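Local coordinates for Peptide/nickel transport system substrate-binding protein (Listeria monocytogenes serotype 1/2a, PDB 5KZT) that binds peptide and probably delivers it to a membrane transporter, as an OppA-type substrate-binding protein, at residues Asn203-Tyr208 and Asn226-Gln231; Ala298-Lys303 and Asp388-Asn393. All coordinates share one frame; numbering follows the deposited sequence.

Contact 1: residues Asn203-Tyr208 and Asn226-Gln231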
ATOM      1  N   ASN A 203      -4.471  20.336   1.387  1.00 22.43           N
ATOM      2  CA  ASN A 203      -3.351  21.219   1.086  1.00 22.93           C
ATOM      3  C   ASN A 203      -2.064  20.446   0.842  1.00 22.51           C
ATOM      4  O   ASN A 203      -1.995  19.229   1.057  1.00 21.44           O
ATOM      5  CB  ASN A 203      -3.170  22.310   2.163  1.00 23.27           C
ATOM      6  CG  ASN A 203      -2.777  21.749   3.513  1.00 22.27           C
ATOM      7  OD1 ASN A 203      -3.298  20.720   3.933  1.00 21.64           O
ATOM      8  ND2 ASN A 203      -1.890  22.448   4.225  1.00 22.22           N
ATOM      9  N   LYS A 204      -1.046  21.173   0.391  1.00 23.36           N
ATOM     10  CA  LYS A 204       0.192  20.583  -0.107  1.00 23.85           C
ATOM     11  C   LYS A 204       1.346  20.573   0.892  1.00 23.46           C
ATOM     12  O   LYS A 204       2.484  20.286   0.511  1.00 23.24           O
ATOM     13  CB  LYS A 204       0.614  21.313  -1.376  1.00 25.35           C
ATOM     14  CG  LYS A 204      -0.447  21.279  -2.460  1.00 27.25           C
ATOM     15  CD  LYS A 204       0.112  21.706  -3.803  1.00 28.82           C
ATOM     16  CE  LYS A 204       0.613  23.142  -3.779  1.00 30.46           C
ATOM     17  NZ  LYS A 204       1.211  23.525  -5.105  1.00 31.77           N
ATOM     18  N   LYS A 205       1.046  20.867   2.161  1.00 23.86           N
ATOM     19  CA  LYS A 205       2.016  20.853   3.238  1.00 23.77           C
ATOM     20  C   LYS A 205       1.388  20.252   4.480  1.00 23.23           C
ATOM     21  O   LYS A 205       0.168  20.312   4.678  1.00 23.82           O
ATOM     22  CB  LYS A 205       2.518  22.275   3.515  1.00 25.51           C
ATOM     23  CG  LYS A 205       3.274  22.822   2.327  1.00 26.60           C
ATOM     24  CD  LYS A 205       4.004  24.133   2.556  1.00 28.69           C
ATOM     25  CE  LYS A 205       4.423  24.701   1.208  1.00 29.46           C
ATOM     26  NZ  LYS A 205       5.806  25.194   1.243  1.00 30.56           N
ATOM     27  N   TRP A 206       2.218  19.620   5.283  1.00 21.53           N
ATOM     28  CA  TRP A 206       1.830  19.183   6.603  1.00 20.88           C
ATOM     29  C   TRP A 206       3.088  18.976   7.422  1.00 20.34           C
ATOM     30  O   TRP A 206       4.200  18.959   6.874  1.00 19.63           O
ATOM     31  CB  TRP A 206       0.980  17.905   6.561  1.00 20.13           C
ATOM     32  CG  TRP A 206       1.575  16.754   5.814  1.00 19.01           C
ATOM     33  CD1 TRP A 206       2.365  15.775   6.326  1.00 18.30           C
ATOM     34  CD2 TRP A 206       1.396  16.433   4.421  1.00 18.69           C
ATOM     35  NE1 TRP A 206       2.702  14.878   5.352  1.00 17.68           N
ATOM     36  CE2 TRP A 206       2.118  15.251   4.174  1.00 17.96           C
ATOM     37  CE3 TRP A 206       0.689  17.023   3.371  1.00 19.22           C
ATOM     38  CZ2 TRP A 206       2.164  14.642   2.914  1.00 17.89           C
ATOM     39  CZ3 TRP A 206       0.725  16.421   2.117  1.00 19.11           C
ATOM     40  CH2 TRP A 206       1.469  15.242   1.896  1.00 18.51           C
ATOM     41  N   THR A 207       2.892  18.815   8.733  1.00 20.33           N
ATOM     42  CA  THR A 207       3.971  18.867   9.710  1.00 20.40           C
ATOM     43  C   THR A 207       3.802  17.795  10.777  1.00 20.05           C
ATOM     44  O   THR A 207       2.693  17.554  11.241  1.00 19.99           O
ATOM     45  CB  THR A 207       3.987  20.238  10.414  1.00 21.45           C
ATOM     46  OG1 THR A 207       3.861  21.259   9.435  1.00 21.65           O
ATOM     47  CG2 THR A 207       5.263  20.458  11.192  1.00 21.81           C
ATOM     48  N   TYR A 208       4.910  17.161  11.156  1.00 19.39           N
ATOM     49  CA  TYR A 208       4.945  16.261  12.290  1.00 19.36           C
ATOM     50  C   TYR A 208       5.660  17.005  13.380  1.00 20.22           C
ATOM     51  O   TYR A 208       6.721  17.584  13.123  1.00 19.84           O
ATOM     52  CB  TYR A 208       5.719  14.989  11.956  1.00 18.66           C
ATOM     53  CG  TYR A 208       5.109  14.149  10.851  1.00 17.93           C
ATOM     54  CD1 TYR A 208       3.990  13.352  11.093  1.00 17.55           C
ATOM     55  CD2 TYR A 208       5.652  14.135   9.561  1.00 17.61           C
ATOM     56  CE1 TYR A 208       3.431  12.585  10.101  1.00 17.08           C
ATOM     57  CE2 TYR A 208       5.092  13.349   8.560  1.00 17.13           C
ATOM     58  CZ  TYR A 208       3.987  12.570   8.852  1.00 16.86           C
ATOM     59  OH  TYR A 208       3.447  11.805   7.870  1.00 17.29           O
ATOM     60  N   ASN A 226       8.930  18.584   8.452  1.00 18.47           N
ATOM     61  CA  ASN A 226       8.122  19.378   7.528  1.00 18.73           C
ATOM     62  C   ASN A 226       8.017  18.617   6.222  1.00 18.09           C
ATOM     63  O   ASN A 226       9.041  18.157   5.685  1.00 17.80           O
ATOM     64  CB  ASN A 226       8.794  20.725   7.256  1.00 19.44           C
ATOM     65  CG  ASN A 226       9.002  21.538   8.522  1.00 20.47           C
ATOM     66  OD1 ASN A 226       8.049  21.770   9.272  1.00 20.96           O
ATOM     67  ND2 ASN A 226      10.244  21.977   8.776  1.00 20.77           N
ATOM     68  N   VAL A 227       6.795  18.493   5.705  1.00 17.84           N
ATOM     69  CA  VAL A 227       6.550  17.796   4.443  1.00 17.29           C
ATOM     70  C   VAL A 227       5.852  18.720   3.467  1.00 17.99           C
ATOM     71  O   VAL A 227       4.912  19.428   3.847  1.00 18.38           O
ATOM     72  CB  VAL A 227       5.672  16.538   4.642  1.00 16.67           C
ATOM     73  CG1 VAL A 227       5.590  15.753   3.345  1.00 16.44           C
ATOM     74  CG2 VAL A 227       6.237  15.683   5.763  1.00 16.44           C
ATOM     75  N   GLN A 228       6.314  18.710   2.216  1.00 18.02           N
ATOM     76  CA  GLN A 228       5.652  19.441   1.126  1.00 18.79           C
ATOM     77  C   GLN A 228       5.489  18.538  -0.085  1.00 18.47           C
ATOM     78  O   GLN A 228       6.323  17.677  -0.368  1.00 17.79           O
ATOM     79  CB  GLN A 228       6.399  20.718   0.777  1.00 19.67           C
ATOM     80  CG  GLN A 228       7.813  20.507   0.308  1.00 19.41           C
ATOM     81  CD  GLN A 228       8.526  21.809   0.027  1.00 20.41           C
ATOM     82  OE1 GLN A 228       8.154  22.548  -0.884  1.00 21.25           O
ATOM     83  NE2 GLN A 228       9.568  22.086   0.790  1.00 20.70           N
ATOM     84  N   VAL A 229       4.400  18.743  -0.805  1.00 19.25           N
ATOM     85  CA  VAL A 229       4.154  18.018  -2.034  1.00 19.39           C
ATOM     86  C   VAL A 229       4.999  18.565  -3.181  1.00 20.08           C
ATOM     87  O   VAL A 229       4.985  19.761  -3.456  1.00 20.99           O
ATOM     88  CB  VAL A 229       2.661  18.036  -2.390  1.00 19.83           C
ATOM     89  CG1 VAL A 229       2.419  17.364  -3.734  1.00 20.00           C
ATOM     90  CG2 VAL A 229       1.885  17.336  -1.287  1.00 19.44           C
ATOM     91  N   VAL A 230       5.752  17.682  -3.827  1.00 20.32           N
ATOM     92  CA  VAL A 230       6.586  18.028  -4.998  1.00 21.12           C
ATOM     93  C   VAL A 230       6.364  16.915  -6.005  1.00 21.19           C
ATOM     94  O   VAL A 230       6.469  15.756  -5.653  1.00 20.64           O
ATOM     95  CB  VAL A 230       8.097  18.093  -4.668  1.00 21.11           C
ATOM     96  CG1 VAL A 230       8.897  18.453  -5.925  1.00 21.73           C
ATOM     97  CG2 VAL A 230       8.373  19.114  -3.563  1.00 21.16           C
ATOM     98  N   GLN A 231       6.057  17.269  -7.243  1.00 22.18           N
ATOM     99  CA  GLN A 231       5.632  16.286  -8.238  1.00 22.85           C
ATOM    100  C   GLN A 231       6.480  16.283  -9.493  1.00 23.73           C
ATOM    101  O   GLN A 231       6.053  15.762 -10.539  1.00 24.80           O
ATOM    102  CB  GLN A 231       4.187  16.565  -8.592  1.00 23.58           C
ATOM    103  CG  GLN A 231       3.284  16.480  -7.379  1.00 23.14           C
ATOM    104  CD  GLN A 231       1.838  16.499  -7.772  1.00 24.00           C
ATOM    105  OE1 GLN A 231       1.375  17.476  -8.357  1.00 24.88           O
ATOM    106  NE2 GLN A 231       1.121  15.405  -7.496  1.00 23.80           N
TER
HETATM  107  O   HOH W   1       5.569  22.308   7.911  1.00 28.03           O
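W206 and V227 face each other as the hydrogen-bonded pair of an antiparallel strand pairing within the four-stranded mixed sheet of this solute-binding protein; strands 205-208 and 226-229 run at 161° with their axes 4.9 Å apart. Two bonds close the pair: W206 N gives to V227 O at 3.1 Å, and V227 N gives to W206 O at 2.9 Å. Just before strand 205-208 begins, K204 O takes a third bond, from V229 N at 2.8 Å. Followed outward, the V227 side chain lies under the indole. Its CB sits over one face of the five-membered ring, 3.8 Å from the centroid and 23° off the normal, a CH-pi contact. CG1, anti to the backbone N, reaches W206 CE2 at 3.6 Å, while CG2 stays against W206 NE1 and also meets Y208 CE2 obliquely. The indole gets there because W206 CG stands between its own N and carbonyl carbon (chi1 54°), which lays the ring back across the neighbouring strand; its six-membered end goes on to V229 CG2. The same side of the sheet receives E21 and I25 against W206, and helix 36-45 against Y208. The side bearing K205, T207, N226 and Q228 is more polar. Here T207 and N226 lie side by side, T207 OG1 also bonding D198 and N226 ND2 bonding N18 on strand 16-21. One water bridges them, donating to T207 OG1 and, at 2.9 Å, to N226 OD1.

Contact 2: residues Ala298-Lys303 and Asp388-Asn393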
ATOM      1  N   ALA A 298      -1.672  -6.502 -22.681  1.00 21.43           N
ATOM      2  CA  ALA A 298      -0.683  -7.000 -21.727  1.00 21.33           C
ATOM      3  C   ALA A 298       0.659  -7.296 -22.376  1.00 21.94           C
ATOM      4  O   ALA A 298       1.701  -6.899 -21.849  1.00 21.54           O
ATOM      5  CB  ALA A 298      -1.182  -8.256 -21.026  1.00 21.23           C
ATOM      6  N   LEU A 299       0.611  -8.003 -23.499  1.00 22.74           N
ATOM      7  CA  LEU A 299       1.805  -8.501 -24.155  1.00 23.64           C
ATOM      8  C   LEU A 299       2.450  -7.492 -25.093  1.00 24.17           C
ATOM      9  O   LEU A 299       3.524  -7.770 -25.630  1.00 25.28           O
ATOM     10  CB  LEU A 299       1.496  -9.795 -24.896  1.00 24.50           C
ATOM     11  CG  LEU A 299       0.958 -10.963 -24.074  1.00 24.27           C
ATOM     12  CD1 LEU A 299       0.769 -12.149 -25.004  1.00 25.45           C
ATOM     13  CD2 LEU A 299       1.865 -11.340 -22.921  1.00 24.04           C
ATOM     14  N   ALA A 300       1.840  -6.320 -25.269  1.00 23.89           N
ATOM     15  CA  ALA A 300       2.313  -5.343 -26.245  1.00 24.30           C
ATOM     16  C   ALA A 300       3.182  -4.246 -25.624  1.00 24.13           C
ATOM     17  O   ALA A 300       3.516  -3.287 -26.320  1.00 24.88           O
ATOM     18  CB  ALA A 300       1.133  -4.726 -26.984  1.00 24.47           C
ATOM     19  N   ILE A 301       3.561  -4.383 -24.350  1.00 23.30           N
ATOM     20  CA  ILE A 301       4.350  -3.356 -23.659  1.00 22.95           C
ATOM     21  C   ILE A 301       5.768  -3.865 -23.390  1.00 23.07           C
ATOM     22  O   ILE A 301       5.982  -4.810 -22.627  1.00 22.64           O
ATOM     23  CB  ILE A 301       3.671  -2.875 -22.367  1.00 22.00           C
ATOM     24  CG1 ILE A 301       2.297  -2.271 -22.698  1.00 22.06           C
ATOM     25  CG2 ILE A 301       4.523  -1.826 -21.651  1.00 21.92           C
ATOM     26  CD1 ILE A 301       1.377  -2.049 -21.506  1.00 21.50           C
ATOM     27  N   ASP A 302       6.741  -3.223 -24.028  1.00 23.70           N
ATOM     28  CA  ASP A 302       8.147  -3.538 -23.813  1.00 24.05           C
ATOM     29  C   ASP A 302       8.535  -3.128 -22.394  1.00 23.22           C
ATOM     30  O   ASP A 302       8.927  -1.978 -22.150  1.00 23.89           O
ATOM     31  CB  ASP A 302       9.029  -2.831 -24.854  1.00 25.24           C
ATOM     32  CG  ASP A 302      10.475  -3.310 -24.822  1.00 25.81           C
ATOM     33  OD1 ASP A 302      10.894  -3.949 -23.832  1.00 25.24           O
ATOM     34  OD2 ASP A 302      11.197  -3.060 -25.799  1.00 27.00           O
ATOM     35  N   LYS A 303       8.446  -4.077 -21.467  1.00 22.35           N
ATOM     36  CA  LYS A 303       8.665  -3.784 -20.031  1.00 21.53           C
ATOM     37  C   LYS A 303      10.112  -3.354 -19.766  1.00 22.00           C
ATOM     38  O   LYS A 303      10.364  -2.478 -18.934  1.00 21.04           O
ATOM     39  CB  LYS A 303       8.348  -4.981 -19.138  1.00 20.78           C
ATOM     40  CG  LYS A 303       7.017  -5.662 -19.406  1.00 20.39           C
ATOM     41  CD  LYS A 303       6.695  -6.691 -18.347  1.00 19.78           C
ATOM     42  CE  LYS A 303       5.521  -7.550 -18.783  1.00 19.71           C
ATOM     43  NZ  LYS A 303       5.069  -8.468 -17.708  1.00 19.42           N
ATOM     44  N   ASP A 388       2.237   5.155 -26.569  1.00 26.67           N
ATOM     45  CA  ASP A 388       3.129   4.895 -27.716  1.00 28.48           C
ATOM     46  C   ASP A 388       3.224   3.390 -28.031  1.00 28.09           C
ATOM     47  O   ASP A 388       3.037   2.988 -29.184  1.00 29.04           O
ATOM     48  CB  ASP A 388       4.504   5.609 -27.509  1.00 30.31           C
ATOM     49  CG  ASP A 388       5.752   4.708 -27.736  1.00 32.35           C
ATOM     50  OD1 ASP A 388       6.049   4.378 -28.912  1.00 33.37           O
ATOM     51  OD2 ASP A 388       6.477   4.405 -26.716  1.00 32.33           O
ATOM     52  N   GLN A 389       3.447   2.569 -27.003  1.00 26.50           N
ATOM     53  CA  GLN A 389       3.648   1.130 -27.175  1.00 26.21           C
ATOM     54  C   GLN A 389       2.402   0.444 -27.725  1.00 25.85           C
ATOM     55  O   GLN A 389       2.452  -0.271 -28.741  1.00 26.48           O
ATOM     56  CB  GLN A 389       4.045   0.490 -25.848  1.00 25.81           C
ATOM     57  CG  GLN A 389       5.432   0.893 -25.368  1.00 26.13           C
ATOM     58  CD  GLN A 389       6.540   0.097 -26.018  1.00 27.79           C
ATOM     59  OE1 GLN A 389       6.497  -1.132 -26.055  1.00 27.95           O
ATOM     60  NE2 GLN A 389       7.548   0.789 -26.531  1.00 29.30           N
ATOM     61  N   LEU A 390       1.279   0.709 -27.084  1.00 24.42           N
ATOM     62  CA  LEU A 390       0.035   0.072 -27.465  1.00 24.74           C
ATOM     63  C   LEU A 390      -0.445   0.545 -28.847  1.00 25.68           C
ATOM     64  O   LEU A 390      -0.842  -0.283 -29.673  1.00 26.25           O
ATOM     65  CB  LEU A 390      -1.027   0.305 -26.396  1.00 23.55           C
ATOM     66  CG  LEU A 390      -0.694  -0.247 -25.011  1.00 23.07           C
ATOM     67  CD1 LEU A 390      -1.771   0.184 -24.027  1.00 22.44           C
ATOM     68  CD2 LEU A 390      -0.497  -1.754 -25.009  1.00 23.42           C
ATOM     69  N   GLN A 391      -0.383   1.854 -29.114  1.00 26.28           N
ATOM     70  CA  GLN A 391      -0.867   2.377 -30.406  1.00 27.68           C
ATOM     71  C   GLN A 391      -0.028   1.895 -31.592  1.00 29.43           C
ATOM     72  O   GLN A 391      -0.592   1.473 -32.616  1.00 30.03           O
ATOM     73  CB  GLN A 391      -1.006   3.899 -30.381  1.00 28.10           C
ATOM     74  CG  GLN A 391      -2.157   4.352 -29.477  1.00 27.20           C
ATOM     75  CD  GLN A 391      -2.390   5.854 -29.422  1.00 27.76           C
ATOM     76  OE1 GLN A 391      -3.409   6.293 -28.898  1.00 27.68           O
ATOM     77  NE2 GLN A 391      -1.454   6.646 -29.940  1.00 28.66           N
ATOM     78  N   LYS A 392       1.297   1.907 -31.459  1.00 29.96           N
ATOM     79  CA  LYS A 392       2.147   1.453 -32.562  1.00 31.92           C
ATOM     80  C   LYS A 392       2.001  -0.052 -32.825  1.00 31.48           C
ATOM     81  O   LYS A 392       2.095  -0.475 -33.965  1.00 33.00           O
ATOM     82  CB  LYS A 392       3.617   1.827 -32.347  1.00 33.45           C
ATOM     83  CG  LYS A 392       4.403   0.878 -31.454  1.00 33.84           C
ATOM     84  CD  LYS A 392       5.868   1.261 -31.370  1.00 35.93           C
ATOM     85  CE  LYS A 392       6.610   0.313 -30.443  1.00 36.26           C
ATOM     86  NZ  LYS A 392       7.891   0.933 -30.018  1.00 38.03           N
ATOM     87  N   ASN A 393       1.787  -0.843 -31.772  1.00 29.87           N
ATOM     88  CA  ASN A 393       1.765  -2.312 -31.877  1.00 30.00           C
ATOM     89  C   ASN A 393       0.390  -2.908 -32.240  1.00 29.73           C
ATOM     90  O   ASN A 393       0.340  -3.979 -32.840  1.00 29.90           O
ATOM     91  CB  ASN A 393       2.283  -2.970 -30.579  1.00 29.24           C
ATOM     92  CG  ASN A 393       3.800  -2.819 -30.391  1.00 30.16           C
ATOM     93  OD1 ASN A 393       4.547  -2.778 -31.350  1.00 31.79           O
ATOM     94  ND2 ASN A 393       4.251  -2.784 -29.140  1.00 29.48           N
TER
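L390 brings its CD2 methyl against A300 CB at 3.9 Å and against I301 CG1 at 3.7 Å, so a single methyl branch touches both residues in the linker between helices 291-299 and 303-311. The I301 and L390 side chains meet at a slant, and I301 also packs on L494 of strand 491-503. Two polar side chains of helix 377-393, one turn apart, grip the backbone of the same linker. N393 ND2 donates to A300 O at 3.0 Å; the acceptor lies only 9° out of the amide plane, but the bond is bent, 141° at the hydrogen. Q389 accepts from D302 N through OE1 at 2.9 Å, a straighter bond (166°) whose donor nevertheless stands above the carbonyl plane rather than on a lone pair. A bend at chi2 swings that amide toward the linker, and OE1 comes to rest beside D302 CB as well. D302 itself is the N-cap of the next helix, its OD1 bonded to S305 N. With one donor and one acceptor amide, the pair satisfies a buried carbonyl and the N-H of the capping residue, consistent with helix 377-393 holding in place the linker ahead of helix 303-311.

From the N terminus, strand 16-21 is laid down first and later becomes the parallel neighbour of strand 224-229. Contact 1 then closes a short loop: 17 residues separate 203-208 from 226-231, with no helix among them, and the return strand is slotted between 205-210 and 16-21. Contact 2 opens only after contact 1 has closed, so the two are in series, neither nested nor crossed. Its loop is longer, 84 residues including 39 in helices, and brings helix 377-393 back to the junction of helices 291-299 and 303-311. The centres lie about 36 Å apart and the nearest atoms about 20 Å, so each ties its own region without touching the other.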